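Local structure of heavy metal-binding domain-containing protein (Pediococcus pentosaceus, 3QKB) at residues M20-Y31 and D72-K83; S42-Y53 and G93-H101. The protein is of unknown function but belongs to the DUF74 family, forms a five-chain assembly and may bind heavy metals. All blocks are in the same frame, centred on the assembly; numbering follows the deposited sequence.

Interaction 1. Residues M20-Y31 and D72-K83; sequences MFITTEGINAGY and DLLEGDGIIGLK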
loop_
_atom_site.group_PDB
_atom_site.type_symbol
_atom_site.label_atom_id
_atom_site.label_comp_id
_atom_site.label_asym_id
_atom_site.label_seq_id
_atom_site.Cartn_x
_atom_site.Cartn_y
_atom_site.Cartn_z
HETATM N N MSE A 20 20.803 -13.491 4.783
HETATM C CA MSE A 20 19.979 -12.859 5.815
HETATM C C MSE A 20 18.528 -12.852 5.345
HETATM O O MSE A 20 18.256 -12.430 4.222
HETATM C CB MSE A 20 20.473 -11.430 6.014
HETATM C CG MSE A 20 19.458 -10.471 6.625
HETATM SE SE MSE A 20 20.257 -9.069 7.631
HETATM C CE MSE A 20 21.454 -10.096 8.801
ATOM N N PHE A 21 17.597 -13.256 6.215
ATOM C CA PHE A 21 16.210 -13.524 5.781
ATOM C C PHE A 21 15.390 -12.234 5.616
ATOM O O PHE A 21 15.629 -11.240 6.301
ATOM C CB PHE A 21 15.503 -14.525 6.719
ATOM C CG PHE A 21 15.038 -13.937 8.018
ATOM C CD1 PHE A 21 15.876 -13.903 9.127
ATOM C CD2 PHE A 21 13.739 -13.453 8.152
ATOM C CE1 PHE A 21 15.431 -13.366 10.344
ATOM C CE2 PHE A 21 13.291 -12.906 9.354
ATOM C CZ PHE A 21 14.133 -12.860 10.448
ATOM N N ILE A 22 14.438 -12.265 4.690
ATOM C CA ILE A 22 13.526 -11.152 4.477
ATOM C C ILE A 22 12.120 -11.698 4.168
ATOM O O ILE A 22 11.990 -12.719 3.500
ATOM C CB ILE A 22 14.063 -10.192 3.366
ATOM C CG1 ILE A 22 13.190 -8.940 3.256
ATOM C CG2 ILE A 22 14.164 -10.891 2.018
ATOM C CD1 ILE A 22 13.987 -7.648 3.026
ATOM N N THR A 23 11.087 -11.041 4.698
ATOM C CA THR A 23 9.692 -11.479 4.521
ATOM C C THR A 23 8.702 -10.297 4.506
ATOM O O THR A 23 8.912 -9.275 5.163
ATOM C CB THR A 23 9.274 -12.475 5.629
ATOM O OG1 THR A 23 7.893 -12.818 5.498
ATOM C CG2 THR A 23 9.493 -11.872 6.988
ATOM N N THR A 24 7.624 -10.467 3.746
ATOM C CA THR A 24 6.536 -9.482 3.643
ATOM C C THR A 24 5.698 -9.370 4.903
ATOM O O THR A 24 5.220 -8.288 5.231
ATOM C CB THR A 24 5.597 -9.827 2.478
ATOM O OG1 THR A 24 6.242 -9.467 1.253
ATOM C CG2 THR A 24 4.293 -9.067 2.590
ATOM N N GLU A 25 5.501 -10.493 5.585
ATOM C CA GLU A 25 4.685 -10.551 6.786
ATOM C C GLU A 25 5.586 -10.674 8.011
ATOM O O GLU A 25 6.804 -10.607 7.895
ATOM C CB GLU A 25 3.689 -11.719 6.670
ATOM C CG GLU A 25 2.695 -11.583 5.496
ATOM C CD GLU A 25 1.787 -10.365 5.629
ATOM O OE1 GLU A 25 1.061 -10.277 6.639
ATOM O OE2 GLU A 25 1.820 -9.486 4.738
ATOM N N GLY A 26 4.980 -10.804 9.189
ATOM C CA GLY A 26 5.715 -11.108 10.411
ATOM C C GLY A 26 6.202 -12.556 10.475
ATOM O O GLY A 26 6.110 -13.313 9.501
ATOM N N ILE A 27 6.763 -12.913 11.630
ATOM C CA ILE A 27 7.126 -14.294 11.962
ATOM C C ILE A 27 6.546 -14.663 13.337
ATOM O O ILE A 27 6.529 -13.824 14.254
ATOM C CB ILE A 27 8.684 -14.518 11.908
ATOM C CG1 ILE A 27 9.438 -13.693 12.968
ATOM C CG2 ILE A 27 9.214 -14.176 10.515
ATOM C CD1 ILE A 27 10.943 -13.833 12.899
ATOM N N ASN A 28 6.032 -15.892 13.460
ATOM C CA ASN A 28 5.652 -16.450 14.765
ATOM C C ASN A 28 6.903 -17.027 15.447
ATOM O O ASN A 28 7.215 -18.214 15.319
ATOM C CB ASN A 28 4.534 -17.500 14.621
ATOM C CG ASN A 28 4.041 -18.028 15.973
ATOM N N ALA A 29 7.639 -16.146 16.121
ATOM C CA ALA A 29 8.830 -16.512 16.877
ATOM C C ALA A 29 9.185 -15.353 17.793
ATOM O O ALA A 29 8.684 -14.236 17.613
ATOM C CB ALA A 29 9.997 -16.829 15.933
ATOM N N GLY A 30 10.030 -15.621 18.784
ATOM C CA GLY A 30 10.479 -14.588 19.711
ATOM C C GLY A 30 11.509 -13.701 19.039
ATOM O O GLY A 30 12.486 -14.214 18.476
ATOM N N TYR A 31 11.271 -12.381 19.055
ATOM C CA TYR A 31 12.273 -11.400 18.598
ATOM C C TYR A 31 12.195 -10.063 19.334
ATOM O O TYR A 31 11.186 -9.751 19.973
ATOM C CB TYR A 31 12.161 -11.156 17.087
ATOM C CG TYR A 31 10.823 -10.583 16.623
ATOM C CD1 TYR A 31 10.582 -9.203 16.618
ATOM C CD2 TYR A 31 9.809 -11.419 16.151
ATOM C CE1 TYR A 31 9.355 -8.681 16.196
ATOM C CE2 TYR A 31 8.586 -10.898 15.713
ATOM C CZ TYR A 31 8.370 -9.527 15.743
ATOM O OH TYR A 31 7.169 -9.003 15.319
ATOM N N ASP A 72 22.166 -5.423 8.442
ATOM C CA ASP A 72 23.436 -5.979 8.892
ATOM C C ASP A 72 24.222 -4.959 9.732
ATOM O O ASP A 72 24.839 -5.333 10.719
ATOM C CB ASP A 72 24.265 -6.467 7.681
ATOM C CG ASP A 72 25.395 -7.429 8.074
ATOM O OD1 ASP A 72 25.109 -8.465 8.731
ATOM O OD2 ASP A 72 26.563 -7.162 7.699
ATOM N N LEU A 73 24.169 -3.680 9.355
ATOM C CA LEU A 73 24.760 -2.592 10.171
ATOM C C LEU A 73 24.093 -2.437 11.540
ATOM O O LEU A 73 24.760 -2.134 12.516
ATOM C CB LEU A 73 24.727 -1.238 9.428
ATOM C CG LEU A 73 26.000 -0.791 8.680
ATOM C CD1 LEU A 73 26.652 -1.923 7.827
ATOM C CD2 LEU A 73 25.694 0.459 7.815
ATOM N N LEU A 74 22.785 -2.659 11.606
ATOM C CA LEU A 74 22.056 -2.666 12.894
ATOM C C LEU A 74 22.231 -3.972 13.721
ATOM O O LEU A 74 21.742 -4.055 14.844
ATOM C CB LEU A 74 20.558 -2.365 12.660
ATOM C CG LEU A 74 20.226 -0.923 12.261
ATOM C CD1 LEU A 74 18.834 -0.859 11.675
ATOM C CD2 LEU A 74 20.354 0.040 13.442
ATOM N N GLU A 75 22.924 -4.965 13.158
ATOM C CA GLU A 75 23.208 -6.252 13.813
ATOM C C GLU A 75 21.917 -7.034 14.100
ATOM O O GLU A 75 21.741 -7.589 15.193
ATOM C CB GLU A 75 24.104 -6.075 15.076
ATOM C CG GLU A 75 25.303 -5.103 14.856
ATOM C CD GLU A 75 26.562 -5.464 15.658
ATOM O OE1 GLU A 75 26.956 -4.672 16.539
ATOM O OE2 GLU A 75 27.170 -6.522 15.392
ATOM N N GLY A 76 21.031 -7.071 13.095
ATOM C CA GLY A 76 19.821 -7.899 13.116
ATOM C C GLY A 76 20.032 -9.183 12.328
ATOM O O GLY A 76 20.983 -9.293 11.575
ATOM N N ASP A 77 19.140 -10.150 12.522
ATOM C CA ASP A 77 19.159 -11.423 11.775
ATOM C C ASP A 77 18.380 -11.342 10.470
ATOM O O ASP A 77 18.677 -12.070 9.531
ATOM C CB ASP A 77 18.563 -12.559 12.612
ATOM C CG ASP A 77 19.389 -12.891 13.824
ATOM O OD1 ASP A 77 20.601 -13.139 13.674
ATOM O OD2 ASP A 77 18.812 -12.936 14.930
ATOM N N GLY A 78 17.337 -10.517 10.434
ATOM C CA GLY A 78 16.601 -10.281 9.193
ATOM C C GLY A 78 15.567 -9.183 9.263
ATOM O O GLY A 78 15.516 -8.436 10.241
ATOM N N ILE A 79 14.751 -9.098 8.207
ATOM C CA ILE A 79 13.788 -8.013 8.001
ATOM C C ILE A 79 12.401 -8.618 7.889
ATOM O O ILE A 79 12.166 -9.468 7.026
ATOM C CB ILE A 79 14.093 -7.215 6.704
ATOM C CG1 ILE A 79 15.441 -6.473 6.829
ATOM C CG2 ILE A 79 12.968 -6.228 6.395
ATOM C CD1 ILE A 79 15.990 -5.956 5.516
ATOM N N ILE A 80 11.484 -8.186 8.756
ATOM C CA ILE A 80 10.063 -8.535 8.624
ATOM C C ILE A 80 9.272 -7.337 8.125
ATOM O O ILE A 80 9.744 -6.180 8.209
ATOM C CB ILE A 80 9.472 -9.070 9.938
ATOM C CG1 ILE A 80 9.401 -7.988 11.044
ATOM C CG2 ILE A 80 10.289 -10.238 10.400
ATOM C CD1 ILE A 80 8.659 -8.457 12.290
ATOM N N GLY A 81 8.064 -7.609 7.623
ATOM C CA GLY A 81 7.125 -6.556 7.266
ATOM C C GLY A 81 7.512 -5.765 6.034
ATOM O O GLY A 81 7.155 -4.605 5.939
ATOM N N LEU A 82 8.238 -6.379 5.087
ATOM C CA LEU A 82 8.649 -5.676 3.871
ATOM C C LEU A 82 7.438 -5.213 3.075
ATOM O O LEU A 82 6.481 -5.970 2.885
ATOM C CB LEU A 82 9.520 -6.569 2.979
ATOM C CG LEU A 82 10.029 -5.998 1.633
ATOM C CD1 LEU A 82 10.848 -4.729 1.826
ATOM C CD2 LEU A 82 10.827 -7.070 0.892
ATOM N N LYS A 83 7.480 -3.952 2.658
ATOM C CA LYS A 83 6.603 -3.424 1.612
ATOM C C LYS A 83 7.430 -2.620 0.607
ATOM O O LYS A 83 8.556 -2.196 0.908
ATOM C CB LYS A 83 5.518 -2.534 2.204
ATOM C CG LYS A 83 4.594 -3.220 3.202
ATOM C CD LYS A 83 3.694 -4.342 2.585
ATOM C CE LYS A 83 2.983 -5.203 3.686
ATOM N NZ LYS A 83 3.856 -5.629 4.913
#
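Lys83 NZ donates to Thr24 O at 3.0 Å, in the carbonyl plane. It also makes a weak bond to Leu82 O of its own strand. The lysine chain folds back twice on itself, which brings its amine onto the backbone. Glu25 of the same chain lies beyond salt-bridge range, with OE2 4.4 Å from Lys83 NZ. Two neighbouring subunits come in here. Thr24 N is hydrogen-bonded to Thr105 OG1 of one, and Glu25 of the other makes only a long, weak ion pair with Lys83 NZ.

Strand 21-22 runs parallel to strand 78-91. Ile79 N donates to Phe21 O at 3.0 Å, and Thr23 N donates to Ile79 O. Further on the chain turns a corner at Gly81, which has a positive phi (71°), a conformation easiest for glycine. Leu82 N meets Thr23 O there in a nearly straight bond (N-H...O 170°). Gly81 N reaches Glu25 O from above its carbonyl plane, at 3.3 Å.

The Phe21 ring lies over Gly78, with CA 3.7 Å from the ring centroid, a CH-pi contact. Its CG sits between the backbone N and the carbonyl carbon (chi1 77°), which folds the ring over the glycine. Ile80 CG2 meets the ring at its edge.

Ile22 and Ile79 lie side by side, with their CD1 atoms 3.6 Å apart. Leu82 CD2 packs on Ile22 CG1. Helix 56-73 covers this group through Lys68 and Leu67. Ile80 instead extends CD1 to Tyr31, 3.6 Å from CZ, and its CG2 meets Ile27.

Main-chain bonds thus tie residues 21-25 to the strand and to the corner at Gly81, and so set the register. Ile22, Ile79 and Leu82 add apolar packing on the helix side.

Interaction 2. Residues S42-Y53 and G93-H101; sequences SLMLASEDIDKY and GAPKFLVVH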
loop_
_atom_site.group_PDB
_atom_site.type_symbol
_atom_site.label_atom_id
_atom_site.label_comp_id
_atom_site.label_asym_id
_atom_site.label_seq_id
_atom_site.Cartn_x
_atom_site.Cartn_y
_atom_site.Cartn_z
ATOM N N SER A 42 16.485 3.783 -8.095
ATOM C CA SER A 42 15.901 4.370 -9.279
ATOM C C SER A 42 16.786 4.201 -10.515
ATOM O O SER A 42 18.001 3.923 -10.396
ATOM C CB SER A 42 15.624 5.859 -9.044
ATOM O OG SER A 42 16.832 6.611 -8.988
ATOM N N LEU A 43 16.170 4.347 -11.690
ATOM C CA LEU A 43 16.908 4.413 -12.932
ATOM C C LEU A 43 16.226 5.319 -13.913
ATOM O O LEU A 43 15.061 5.571 -13.789
ATOM C CB LEU A 43 17.112 3.010 -13.534
ATOM C CG LEU A 43 15.900 2.199 -13.995
ATOM C CD1 LEU A 43 15.426 2.648 -15.371
ATOM C CD2 LEU A 43 16.269 0.682 -14.012
HETATM N N MSE A 44 16.989 5.787 -14.900
HETATM C CA MSE A 44 16.495 6.667 -15.947
HETATM C C MSE A 44 16.281 5.859 -17.229
HETATM O O MSE A 44 17.202 5.176 -17.685
HETATM C CB MSE A 44 17.504 7.799 -16.210
HETATM C CG MSE A 44 17.000 8.900 -17.133
HETATM SE SE MSE A 44 18.396 10.133 -17.651
HETATM C CE MSE A 44 17.843 11.641 -16.624
ATOM N N LEU A 45 15.078 5.977 -17.813
ATOM C CA LEU A 45 14.729 5.313 -19.069
ATOM C C LEU A 45 15.255 6.096 -20.275
ATOM O O LEU A 45 15.197 7.337 -20.282
ATOM C CB LEU A 45 13.225 5.174 -19.198
ATOM C CG LEU A 45 12.503 4.249 -18.193
ATOM C CD1 LEU A 45 11.022 4.526 -18.194
ATOM C CD2 LEU A 45 12.797 2.761 -18.501
ATOM N N ALA A 46 15.774 5.374 -21.289
ATOM C CA ALA A 46 15.984 5.959 -22.633
ATOM C C ALA A 46 14.627 6.189 -23.273
ATOM O O ALA A 46 13.652 5.509 -22.922
ATOM C CB ALA A 46 16.817 5.049 -23.505
ATOM N N SER A 47 14.567 7.130 -24.218
ATOM C CA SER A 47 13.302 7.477 -24.923
ATOM C C SER A 47 12.615 6.260 -25.539
ATOM O O SER A 47 11.391 6.115 -25.469
ATOM C CB SER A 47 13.562 8.480 -26.047
ATOM O OG SER A 47 14.475 9.474 -25.650
ATOM N N GLU A 48 13.436 5.403 -26.157
ATOM C CA GLU A 48 12.981 4.151 -26.797
ATOM C C GLU A 48 12.527 3.037 -25.818
ATOM O O GLU A 48 11.942 2.044 -26.258
ATOM C CB GLU A 48 14.078 3.608 -27.760
ATOM C CG GLU A 48 15.435 3.137 -27.092
ATOM C CD GLU A 48 16.541 4.239 -27.042
ATOM O OE1 GLU A 48 16.199 5.464 -26.990
ATOM O OE2 GLU A 48 17.750 3.858 -27.029
ATOM N N ASP A 49 12.831 3.195 -24.525
ATOM C CA ASP A 49 12.512 2.205 -23.494
ATOM C C ASP A 49 11.354 2.619 -22.552
ATOM O O ASP A 49 11.241 2.091 -21.440
ATOM C CB ASP A 49 13.780 1.921 -22.657
ATOM C CG ASP A 49 14.838 1.180 -23.420
ATOM O OD1 ASP A 49 14.571 0.613 -24.509
ATOM O OD2 ASP A 49 15.948 1.136 -22.892
ATOM N N ILE A 50 10.468 3.511 -23.010
ATOM C CA ILE A 50 9.341 3.972 -22.175
ATOM C C ILE A 50 8.255 2.900 -21.952
ATOM O O ILE A 50 7.361 3.105 -21.134
ATOM C CB ILE A 50 8.683 5.290 -22.709
ATOM C CG1 ILE A 50 7.932 5.076 -24.036
ATOM C CG2 ILE A 50 9.737 6.390 -22.835
ATOM C CD1 ILE A 50 7.262 6.317 -24.533
ATOM N N ASP A 51 8.310 1.803 -22.719
ATOM C CA ASP A 51 7.463 0.613 -22.494
ATOM C C ASP A 51 8.092 -0.481 -21.601
ATOM O O ASP A 51 7.433 -1.466 -21.316
ATOM C CB ASP A 51 7.015 0.012 -23.843
ATOM C CG ASP A 51 8.165 -0.497 -24.678
ATOM O OD1 ASP A 51 9.264 0.088 -24.594
ATOM O OD2 ASP A 51 7.962 -1.457 -25.444
ATOM N N LYS A 52 9.328 -0.289 -21.128
ATOM C CA LYS A 52 10.124 -1.392 -20.538
ATOM C C LYS A 52 9.938 -1.465 -19.030
ATOM O O LYS A 52 10.883 -1.249 -18.269
ATOM C CB LYS A 52 11.617 -1.213 -20.859
ATOM C CG LYS A 52 11.968 -1.134 -22.337
ATOM C CD LYS A 52 11.846 -2.487 -23.052
ATOM C CE LYS A 52 12.465 -2.429 -24.462
ATOM N NZ LYS A 52 11.934 -1.323 -25.337
ATOM N N TYR A 53 8.722 -1.789 -18.583
ATOM C CA TYR A 53 8.427 -1.818 -17.131
ATOM C C TYR A 53 9.024 -3.037 -16.429
ATOM O O TYR A 53 9.213 -3.000 -15.229
ATOM C CB TYR A 53 6.917 -1.594 -16.870
ATOM C CG TYR A 53 6.542 -0.233 -17.398
ATOM C CD1 TYR A 53 6.934 0.930 -16.715
ATOM C CD2 TYR A 53 5.967 -0.085 -18.658
ATOM C CE1 TYR A 53 6.692 2.196 -17.233
ATOM C CE2 TYR A 53 5.708 1.186 -19.182
ATOM C CZ TYR A 53 6.075 2.318 -18.454
ATOM O OH TYR A 53 5.841 3.557 -18.982
ATOM N N GLY A 93 6.049 14.924 -20.449
ATOM C CA GLY A 93 5.053 14.024 -21.018
ATOM C C GLY A 93 5.559 12.687 -21.522
ATOM O O GLY A 93 4.960 12.122 -22.435
ATOM N N ALA A 94 6.655 12.189 -20.948
ATOM C CA ALA A 94 7.118 10.832 -21.201
ATOM C C ALA A 94 7.641 10.274 -19.892
ATOM O O ALA A 94 8.202 11.027 -19.104
ATOM C CB ALA A 94 8.199 10.828 -22.219
ATOM N N PRO A 95 7.473 8.958 -19.657
ATOM C CA PRO A 95 8.126 8.298 -18.538
ATOM C C PRO A 95 9.617 8.415 -18.655
ATOM O O PRO A 95 10.160 8.140 -19.731
ATOM C CB PRO A 95 7.730 6.839 -18.708
ATOM C CG PRO A 95 6.616 6.844 -19.599
ATOM C CD PRO A 95 6.639 8.029 -20.417
ATOM N N LYS A 96 10.266 8.890 -17.591
ATOM C CA LYS A 96 11.736 9.110 -17.584
ATOM C C LYS A 96 12.444 8.385 -16.447
ATOM O O LYS A 96 13.559 7.953 -16.652
ATOM C CB LYS A 96 12.063 10.599 -17.523
ATOM C CG LYS A 96 13.504 10.981 -17.850
ATOM C CD LYS A 96 13.763 10.936 -19.375
ATOM C CE LYS A 96 15.254 11.091 -19.750
ATOM N NZ LYS A 96 15.502 10.491 -21.092
ATOM N N PHE A 97 11.833 8.281 -15.253
ATOM C CA PHE A 97 12.435 7.529 -14.140
ATOM C C PHE A 97 11.485 6.486 -13.571
ATOM O O PHE A 97 10.286 6.746 -13.409
ATOM C CB PHE A 97 12.864 8.447 -13.015
ATOM C CG PHE A 97 13.733 9.553 -13.446
ATOM C CD1 PHE A 97 15.098 9.377 -13.535
ATOM C CD2 PHE A 97 13.191 10.790 -13.775
ATOM C CE1 PHE A 97 15.916 10.422 -13.950
ATOM C CE2 PHE A 97 14.009 11.842 -14.190
ATOM C CZ PHE A 97 15.367 11.655 -14.287
ATOM N N LEU A 98 12.040 5.305 -13.276
ATOM C CA LEU A 98 11.379 4.271 -12.511
ATOM C C LEU A 98 12.001 4.293 -11.113
ATOM O O LEU A 98 13.192 4.277 -10.975
ATOM C CB LEU A 98 11.574 2.905 -13.179
ATOM C CG LEU A 98 11.107 2.757 -14.642
ATOM C CD1 LEU A 98 11.227 1.295 -15.126
ATOM C CD2 LEU A 98 9.671 3.284 -14.833
ATOM N N VAL A 99 11.166 4.358 -10.091
ATOM C CA VAL A 99 11.600 4.493 -8.707
ATOM C C VAL A 99 10.916 3.408 -7.861
ATOM O O VAL A 99 9.698 3.233 -7.962
ATOM C CB VAL A 99 11.192 5.878 -8.158
ATOM C CG1 VAL A 99 11.622 6.057 -6.650
ATOM C CG2 VAL A 99 11.739 6.980 -9.077
ATOM N N VAL A 100 11.711 2.664 -7.087
ATOM C CA VAL A 100 11.212 1.770 -6.035
ATOM C C VAL A 100 11.644 2.304 -4.667
ATOM O O VAL A 100 12.792 2.747 -4.509
ATOM C CB VAL A 100 11.767 0.338 -6.201
ATOM C CG1 VAL A 100 11.505 -0.498 -4.929
ATOM C CG2 VAL A 100 11.149 -0.317 -7.402
ATOM N N HIS A 101 10.726 2.279 -3.697
ATOM C CA HIS A 101 11.077 2.423 -2.287
ATOM C C HIS A 101 10.764 1.133 -1.605
ATOM O O HIS A 101 9.651 0.643 -1.730
ATOM C CB HIS A 101 10.247 3.513 -1.629
ATOM C CG HIS A 101 10.122 4.736 -2.452
ATOM N ND1 HIS A 101 11.142 5.651 -2.563
ATOM C CD2 HIS A 101 9.115 5.184 -3.234
ATOM C CE1 HIS A 101 10.767 6.610 -3.385
ATOM N NE2 HIS A 101 9.544 6.349 -3.808
#
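Leu43 O lies at the edge of the Phe97 ring, near its plane. Lys96 CG lies over one face. Met44, here selenomethionine, runs alongside the ring, with CE 3.4 Å from Phe97 CZ and SE 5.4 Å from the centroid in a Met-aromatic contact. Its CG stands anti to the backbone N (chi1 -171°), which carries the side chain along Phe97. The Tyr53 and Leu98 side chains cross at about a right angle, with Tyr53 CE1 4.0 Å from Leu98 CD2. Tyr53 OH reaches Pro95 CG.

Leu43 and Leu98 form an antiparallel hydrogen-bonded pair, N to O both ways at 3.1 Å. Leu45 N donates to Lys96 O at 2.7 Å. Lys96 NZ returns to Leu45 O at 3.3 Å. With an alanine in place of Lys96, Leu45 O would probably lose that donor, and Met44 and the Phe97 face the aliphatic chain beside them.

Leu43 and Leu98 lie on the face toward helix 56-73; Leu45 packs on Leu98 beside Met55. On the other face, Phe97 meets Tyr53 of a neighbouring subunit. Strand 94-109 carries a classic beta bulge against 78-91, Lys96 and Phe97 both facing Val89. This is an antiparallel strand pair in a helix-backed sheet.

In the fold
Interactions 1 and 2 lie on opposite sides of the chain's centre, with their centres about 31 Å apart. Both join the same mixed sheet, and strands 78-91 and 94-109 are neighbours in it. Interaction 1 adds the short outer strand 21-22 in parallel. Interaction 2 adds strand 31-44, the other outermost strand within this chain, in antiparallel fashion. Both are partly buried, but all residues touching in interaction 1 are at least partly covered, whereas Met44 in interaction 2 is exposed. Helix 56-73 backs apolar side chains in both. Charged groups of interaction 1 lie near other subunits, while interaction 2 meets them through aromatic rings and backbone bonds from Gly93.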